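Local coordinates for protein Aac(6')-ib (Escherichia coli, PDB 2BUE) that probably transfers an acetyl group from acetyl-coenzyme A to the 6'-amino group of aminoglycosides such as kanamycin B, giving antibiotic resistance, at residues 94-99 with 104-109; 162-167 with 172-177. The protein carries 2 engineered substitutions. One frame throughout, in Å; residues are numbered along the deposited sequence.

Contact 1 (94-99 with 104-109); sequences QSYVAL and GWWEEE. Engineered in segment 104-109: W105 (natural residue Arg). With RIO (ribostamycin), chain C.
One side of the aminoglycoside pocket is formed here, where Y96, near the end of strand 88-97, meets W106 from the loop that follows. Y96 and W106 lie with ring planes only 9° from parallel but slid apart: the phenol and the pyrrole part of the indole are 5.4 Å between centroids and scarcely overlap, with CE1 of Y96 3.8 Å from CD1 of W106. Into the step between them comes the ribostamycin amine N1, which sits over a face of the Y96 ring, toward its rim, and in the plane of the W106 indole, 3.0 Å from NE1. The Y96 phenol oxygen is hydrogen-bonded to Q153. Rotation of Y96 CG to between its own N and carbonyl carbon (chi1 58°) carries the ring to the drug.

In this GNAT fold the strand forms part of the central sheet, and Q94, two residues earlier on it, also reaches the drug: its NE2 donates to ribostamycin O3 at 3.2 Å and is bonded to D118 as well, while OE1 is bonded to Y92. From the loop, the engineered W105 lays its indole face against the 2-deoxystreptamine ring of ribostamycin, CE3 being 3.5 Å from ribostamycin C6.

Beyond the rings the loop folds back on the strand end. CB of W106 sits 3.5 Å from the carbonyl O of A98, and a water lies within hydrogen-bonding distance of both the A98 and the W105 carbonyl O. W106 to E109 form a type I turn, closed by a bond from the E109 N to the W106 O. That turn brings E109 beside A98 and L99, where CD1 of L99 comes within 3.2 Å of the E109 carbonyl O, and E109 OE2 takes the backbone N-H of D111.

Contact 2 (162-167 with 172-177); sequences RAIRCY and FERQGT. With COA (coenzyme A), chain B.
Helix 161-169 and the residue leading into strand 173-180 are joined by one backbone bond, F172 N to Y167 O at 3.0 Å with an N-H...O angle of 160°, where the chain turns from helix to strand. This is the last helix-to-strand connection of the GNAT domain, on the coenzyme A side.

Next to this bond, Y167 and F172 run side by side in the same direction and form a T-shaped pair: the edge of Y167 faces the F172 ring, planes at 69°, with CD1 of Y167 4.0 Å from CD2 of F172. The Y167 carbonyl O lies in the plane of the F172 ring, at its edge. V136 of helix 131-144 touches both rings, and the Y167 hydroxyl bonds to Q119.

The helix also presents R162, A163, R165 and C166 to coenzyme A. R165 NE points almost straight at phosphate oxygen O7A (3.2 Å, 172°), and its NH1 pairs with E168.

That same glutamate forms a salt bridge with R174 NE. I164 meets the R174 chain at about a right angle. With CG1 at chi1 -65°, its CG2 methyl stands opposite the backbone N and is directed over a face of the guanidinium, 3.4 Å from R174 NE.

In the fold
Going from the N terminus, strand 88-97 runs out into the loop before strand 114-121, and contact 1 closes that loop on the strand end after only four intervening residues. The chain then continues through strand 114-121, helix 131-144 and strand 151-154 before helix 161-169, where contact 2 closes the short connection from the helix to strand 173-180. The two follow in series, neither nesting nor crossing. Their centres are about 17 Å apart and their nearest atoms about 7 Å, without touching, but both reach the same sheet: contact 1 at the ribostamycin side, contact 2 joining a coenzyme A-binding helix to the outermost strand 173-180.

Contact 1 (94-99 with 104-109)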
# COMPACT_ATOMS: atom_id res chain seq x y z
N GLN A 94 -1.25 -3.46 -1.29
CA GLN A 94 -0.29 -4.54 -1.09
C GLN A 94 0.46 -4.28 0.19
O GLN A 94 0.63 -3.11 0.59
CB GLN A 94 0.67 -4.66 -2.28
CG GLN A 94 1.44 -3.36 -2.58
CD GLN A 94 2.38 -3.50 -3.76
OE1 GLN A 94 2.09 -4.18 -4.75
NE2 GLN A 94 3.51 -2.80 -3.68
N SER A 95 0.84 -5.37 0.86
CA SER A 95 1.76 -5.28 1.99
C SER A 95 3.02 -6.08 1.65
O SER A 95 2.98 -7.04 0.86
CB SER A 95 1.13 -5.81 3.28
OG SER A 95 0.76 -7.17 3.16
N TYR A 96 4.14 -5.72 2.25
CA TYR A 96 5.39 -6.41 1.95
C TYR A 96 6.25 -6.52 3.20
O TYR A 96 6.14 -5.69 4.12
CB TYR A 96 6.16 -5.77 0.75
CG TYR A 96 6.51 -4.31 0.99
CD1 TYR A 96 7.68 -3.97 1.68
CD2 TYR A 96 5.67 -3.28 0.52
CE1 TYR A 96 8.01 -2.64 1.94
CE2 TYR A 96 6.01 -1.91 0.78
CZ TYR A 96 7.17 -1.62 1.48
OH TYR A 96 7.55 -0.32 1.77
N VAL A 97 7.07 -7.56 3.23
CA VAL A 97 8.08 -7.68 4.28
C VAL A 97 9.27 -6.82 3.85
O VAL A 97 9.96 -7.13 2.87
CB VAL A 97 8.52 -9.17 4.48
CG1 VAL A 97 9.63 -9.25 5.56
CG2 VAL A 97 7.29 -10.01 4.89
N ALA A 98 9.56 -5.77 4.61
CA ALA A 98 10.60 -4.82 4.19
C ALA A 98 12.00 -5.48 4.07
O ALA A 98 12.71 -5.26 3.11
CB ALA A 98 10.63 -3.63 5.15
N LEU A 99 12.37 -6.30 5.06
CA LEU A 99 13.64 -7.02 5.03
C LEU A 99 13.77 -7.95 3.79
O LEU A 99 14.90 -8.19 3.30
CB LEU A 99 13.79 -7.79 6.34
CG LEU A 99 15.15 -8.38 6.72
CD1 LEU A 99 16.13 -7.26 6.92
CD2 LEU A 99 15.00 -9.20 8.00
N GLY A 104 18.15 -3.10 -3.55
CA GLY A 104 18.06 -1.65 -3.45
C GLY A 104 17.00 -1.18 -2.48
O GLY A 104 17.02 -0.02 -2.07
N TRP A 105 16.05 -2.07 -2.15
CA TRP A 105 14.93 -1.70 -1.28
C TRP A 105 15.20 -2.04 0.19
O TRP A 105 15.55 -3.19 0.50
CB TRP A 105 13.64 -2.39 -1.73
CG TRP A 105 13.08 -1.85 -3.00
CD1 TRP A 105 13.20 -2.39 -4.26
CD2 TRP A 105 12.28 -0.68 -3.13
NE1 TRP A 105 12.51 -1.61 -5.17
CE2 TRP A 105 11.97 -0.54 -4.52
CE3 TRP A 105 11.83 0.30 -2.23
CZ2 TRP A 105 11.20 0.54 -5.01
CZ3 TRP A 105 11.06 1.36 -2.71
CH2 TRP A 105 10.75 1.48 -4.09
N TRP A 106 15.04 -1.04 1.06
CA TRP A 106 15.10 -1.21 2.52
C TRP A 106 16.36 -1.93 2.97
O TRP A 106 16.31 -2.80 3.85
CB TRP A 106 13.79 -1.88 3.07
CG TRP A 106 12.63 -1.24 2.37
CD1 TRP A 106 11.73 -1.85 1.54
CD2 TRP A 106 12.32 0.16 2.33
NE1 TRP A 106 10.86 -0.92 1.01
CE2 TRP A 106 11.20 0.32 1.47
CE3 TRP A 106 12.87 1.29 2.96
CZ2 TRP A 106 10.63 1.58 1.20
CZ3 TRP A 106 12.31 2.56 2.68
CH2 TRP A 106 11.19 2.68 1.82
N GLU A 107 17.50 -1.54 2.40
CA GLU A 107 18.77 -2.22 2.66
C GLU A 107 19.34 -2.02 4.07
O GLU A 107 20.24 -2.77 4.50
CB GLU A 107 19.80 -1.85 1.59
CG GLU A 107 19.45 -2.37 0.21
CD GLU A 107 20.54 -2.11 -0.82
OE1 GLU A 107 21.30 -1.14 -0.65
OE2 GLU A 107 20.61 -2.89 -1.80
N GLU A 108 18.84 -1.01 4.78
CA GLU A 108 19.25 -0.78 6.20
C GLU A 108 18.33 -1.46 7.20
O GLU A 108 18.59 -1.43 8.41
CB GLU A 108 19.31 0.72 6.56
CG GLU A 108 20.02 1.63 5.55
CD GLU A 108 21.30 1.04 4.98
OE1 GLU A 108 22.15 0.54 5.76
OE2 GLU A 108 21.46 1.09 3.73
N GLU A 109 17.23 -2.05 6.70
CA GLU A 109 16.30 -2.71 7.62
C GLU A 109 16.96 -3.93 8.30
O GLU A 109 17.76 -4.63 7.68
CB GLU A 109 15.01 -3.11 6.91
CG GLU A 109 13.94 -3.67 7.86
CD GLU A 109 13.56 -2.70 8.97
OE1 GLU A 109 12.83 -1.74 8.67
OE2 GLU A 109 13.96 -2.91 10.14
O1 RIO C . 3.73 -2.58 -7.39
C1 RIO C . 4.07 -3.97 -7.36
C2 RIO C . 5.53 -4.11 -7.82
O2 RIO C . 6.32 -2.95 -7.48
C3 RIO C . 6.94 -3.15 -6.20
O3 RIO C . 6.30 -2.34 -5.19
C4 RIO C . 7.23 -1.46 -4.45
C5 RIO C . 7.87 -2.19 -3.24
O4 RIO C . 8.65 -3.29 -3.68
C6 RIO C . 8.73 -1.28 -2.34
N1 RIO C . 9.13 -2.05 -1.12
C7 RIO C . 7.91 -0.03 -1.90
C8 RIO C . 7.38 0.72 -3.14
N2 RIO C . 6.67 1.95 -2.68
C9 RIO C . 6.44 -0.20 -4.00
O5 RIO C . 6.14 0.58 -5.19
C10 RIO C . 4.78 0.47 -5.62
O6 RIO C . 3.96 1.39 -4.95
C11 RIO C . 4.17 2.81 -5.28
C12 RIO C . 3.05 3.58 -4.55
N3 RIO C . 3.36 3.72 -3.12
C13 RIO C . 4.11 3.04 -6.82
O7 RIO C . 4.49 4.42 -7.07
C14 RIO C . 5.06 2.07 -7.55
O8 RIO C . 5.06 2.27 -8.99
C15 RIO C . 4.75 0.61 -7.17
N4 RIO C . 5.67 -0.33 -7.80
C16 RIO C . 6.86 -4.67 -5.92
O9 RIO C . 8.20 -5.14 -5.84
C17 RIO C . 6.29 -5.28 -7.22
O10 RIO C . 7.41 -5.58 -8.10
O HOH W 1 14.96 -5.49 1.61

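Contact 2 (162-167 with 172-177)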
# COMPACT_ATOMS: atom_id res chain seq x y z
N ARG A 162 -1.21 14.56 -1.17
CA ARG A 162 -2.50 13.96 -0.83
C ARG A 162 -2.27 12.61 -0.14
O ARG A 162 -2.88 12.32 0.89
CB ARG A 162 -3.36 13.79 -2.09
CG ARG A 162 -4.72 13.16 -1.81
CD ARG A 162 -5.61 13.09 -3.08
NE ARG A 162 -4.93 12.37 -4.15
CZ ARG A 162 -5.22 12.49 -5.45
NH1 ARG A 162 -6.18 13.31 -5.86
NH2 ARG A 162 -4.52 11.79 -6.34
N ALA A 163 -1.39 11.80 -0.71
CA ALA A 163 -1.07 10.47 -0.12
C ALA A 163 -0.46 10.66 1.28
O ALA A 163 -0.82 9.96 2.23
CB ALA A 163 -0.12 9.70 -1.00
N ILE A 164 0.46 11.61 1.40
CA ILE A 164 1.10 11.90 2.70
C ILE A 164 0.06 12.26 3.78
O ILE A 164 0.08 11.71 4.90
CB ILE A 164 2.20 13.00 2.58
CG1 ILE A 164 3.36 12.50 1.69
CG2 ILE A 164 2.71 13.42 3.95
CD1 ILE A 164 4.25 13.63 1.14
N ARG A 165 -0.87 13.16 3.44
CA ARG A 165 -1.93 13.53 4.37
C ARG A 165 -2.84 12.36 4.72
O ARG A 165 -3.19 12.18 5.88
CB ARG A 165 -2.75 14.71 3.82
CG ARG A 165 -3.86 15.14 4.77
CD ARG A 165 -3.34 15.97 5.96
NE ARG A 165 -4.29 15.98 7.08
CZ ARG A 165 -4.00 15.58 8.31
NH1 ARG A 165 -2.78 15.14 8.61
NH2 ARG A 165 -4.92 15.62 9.27
N CYS A 166 -3.21 11.56 3.72
CA CYS A 166 -4.03 10.36 3.98
C CYS A 166 -3.32 9.47 5.02
O CYS A 166 -3.93 9.03 6.01
CB CYS A 166 -4.26 9.60 2.68
SG CYS A 166 -5.00 7.97 2.89
N TYR A 167 -2.03 9.22 4.80
CA TYR A 167 -1.27 8.37 5.71
C TYR A 167 -1.22 8.93 7.13
O TYR A 167 -1.37 8.20 8.11
CB TYR A 167 0.14 8.10 5.18
CG TYR A 167 0.19 7.10 4.04
CD1 TYR A 167 -0.36 5.81 4.21
CD2 TYR A 167 0.89 7.39 2.85
CE1 TYR A 167 -0.29 4.83 3.19
CE2 TYR A 167 0.95 6.44 1.81
CZ TYR A 167 0.35 5.15 2.00
OH TYR A 167 0.37 4.14 1.03
N PHE A 172 0.04 7.37 10.57
CA PHE A 172 1.46 7.32 10.24
C PHE A 172 2.12 8.65 10.58
O PHE A 172 1.46 9.70 10.57
CB PHE A 172 1.66 7.02 8.74
CG PHE A 172 1.40 5.58 8.38
CD1 PHE A 172 2.47 4.68 8.30
CD2 PHE A 172 0.09 5.14 8.14
CE1 PHE A 172 2.24 3.33 7.99
CE2 PHE A 172 -0.14 3.81 7.83
CZ PHE A 172 0.93 2.91 7.75
N GLU A 173 3.41 8.59 10.91
CA GLU A 173 4.18 9.81 11.19
C GLU A 173 5.36 9.92 10.25
O GLU A 173 6.10 8.96 10.06
CB GLU A 173 4.63 9.84 12.65
CG GLU A 173 3.40 9.98 13.57
CD GLU A 173 3.70 9.99 15.07
OE1 GLU A 173 4.89 9.92 15.49
OE2 GLU A 173 2.72 10.07 15.84
N ARG A 174 5.52 11.11 9.66
CA ARG A 174 6.68 11.39 8.79
C ARG A 174 7.99 11.33 9.59
O ARG A 174 8.11 11.96 10.65
CB ARG A 174 6.52 12.75 8.09
CG ARG A 174 5.47 12.77 7.01
CD ARG A 174 5.44 14.12 6.28
NE ARG A 174 4.26 14.90 6.64
CZ ARG A 174 3.89 16.04 6.04
NH1 ARG A 174 4.63 16.58 5.08
NH2 ARG A 174 2.77 16.65 6.40
N GLN A 175 8.95 10.56 9.09
CA GLN A 175 10.25 10.45 9.72
C GLN A 175 11.32 11.29 9.04
O GLN A 175 12.11 11.96 9.70
CB GLN A 175 10.70 8.97 9.74
CG GLN A 175 9.73 8.07 10.48
CD GLN A 175 9.49 8.56 11.89
OE1 GLN A 175 10.44 8.70 12.68
NE2 GLN A 175 8.24 8.83 12.23
N GLY A 176 11.41 11.18 7.72
CA GLY A 176 12.43 11.92 6.97
C GLY A 176 12.50 11.42 5.54
O GLY A 176 11.71 10.54 5.14
N THR A 177 13.46 11.94 4.80
CA THR A 177 13.64 11.59 3.41
C THR A 177 14.63 10.45 3.29
O THR A 177 15.73 10.50 3.86
CB THR A 177 14.13 12.83 2.60
OG1 THR A 177 13.15 13.87 2.73
CG2 THR A 177 14.33 12.48 1.11
N1A COA B . -2.72 18.06 -1.96
C2A COA B . -2.54 18.02 -0.64
N3A COA B . -3.47 17.52 0.16
C4A COA B . -4.61 17.04 -0.36
C5A COA B . -4.83 17.07 -1.73
C6A COA B . -3.84 17.60 -2.55
N6A COA B . -4.03 17.63 -3.87
N7A COA B . -6.03 16.54 -1.97
C8A COA B . -6.56 16.19 -0.80
N9A COA B . -5.70 16.50 0.17
C1B COA B . -5.88 16.26 1.60
C2B COA B . -7.37 16.13 1.81
O2B COA B . -7.89 17.42 2.17
C3B COA B . -7.43 15.11 2.95
O3B COA B . -7.06 15.74 4.17
P3B COA B . -8.16 16.40 5.13
O7A COA B . -7.34 16.74 6.49
O8A COA B . -9.21 15.24 5.50
O9A COA B . -8.79 17.60 4.51
C4B COA B . -6.30 14.14 2.57
O4B COA B . -5.35 14.91 1.79
C5B COA B . -6.62 12.83 1.85
O5B COA B . -7.38 11.93 2.66
P1A COA B . -8.46 10.96 1.91
O1A COA B . -8.79 9.78 2.79
O2A COA B . -9.60 11.72 1.33
O3A COA B . -7.55 10.44 0.72
P2A COA B . -8.12 9.60 -0.55
O4A COA B . -9.40 8.97 -0.18
O5A COA B . -8.00 10.39 -1.81
O6A COA B . -6.99 8.44 -0.61
CBP COA B . -5.02 7.89 -1.93
CCP COA B . -5.58 8.75 -0.77
CDP COA B . -3.53 8.27 -2.13
CEP COA B . -5.16 6.40 -1.55
CAP COA B . -5.84 8.20 -3.23
OAP COA B . -5.96 9.63 -3.43
C9P COA B . -5.25 7.52 -4.49
O9P COA B . -5.37 6.30 -4.64
N8P COA B . -4.63 8.33 -5.37
C7P COA B . -4.01 7.85 -6.63
C6P COA B . -2.94 6.77 -6.34
C5P COA B . -1.93 7.16 -5.23
O5P COA B . -1.52 8.31 -5.10
N4P COA B . -1.54 6.14 -4.43
C3P COA B . -0.60 6.38 -3.31
C2P COA B . 0.87 6.29 -3.72
S1P COA B . 2.00 6.43 -2.27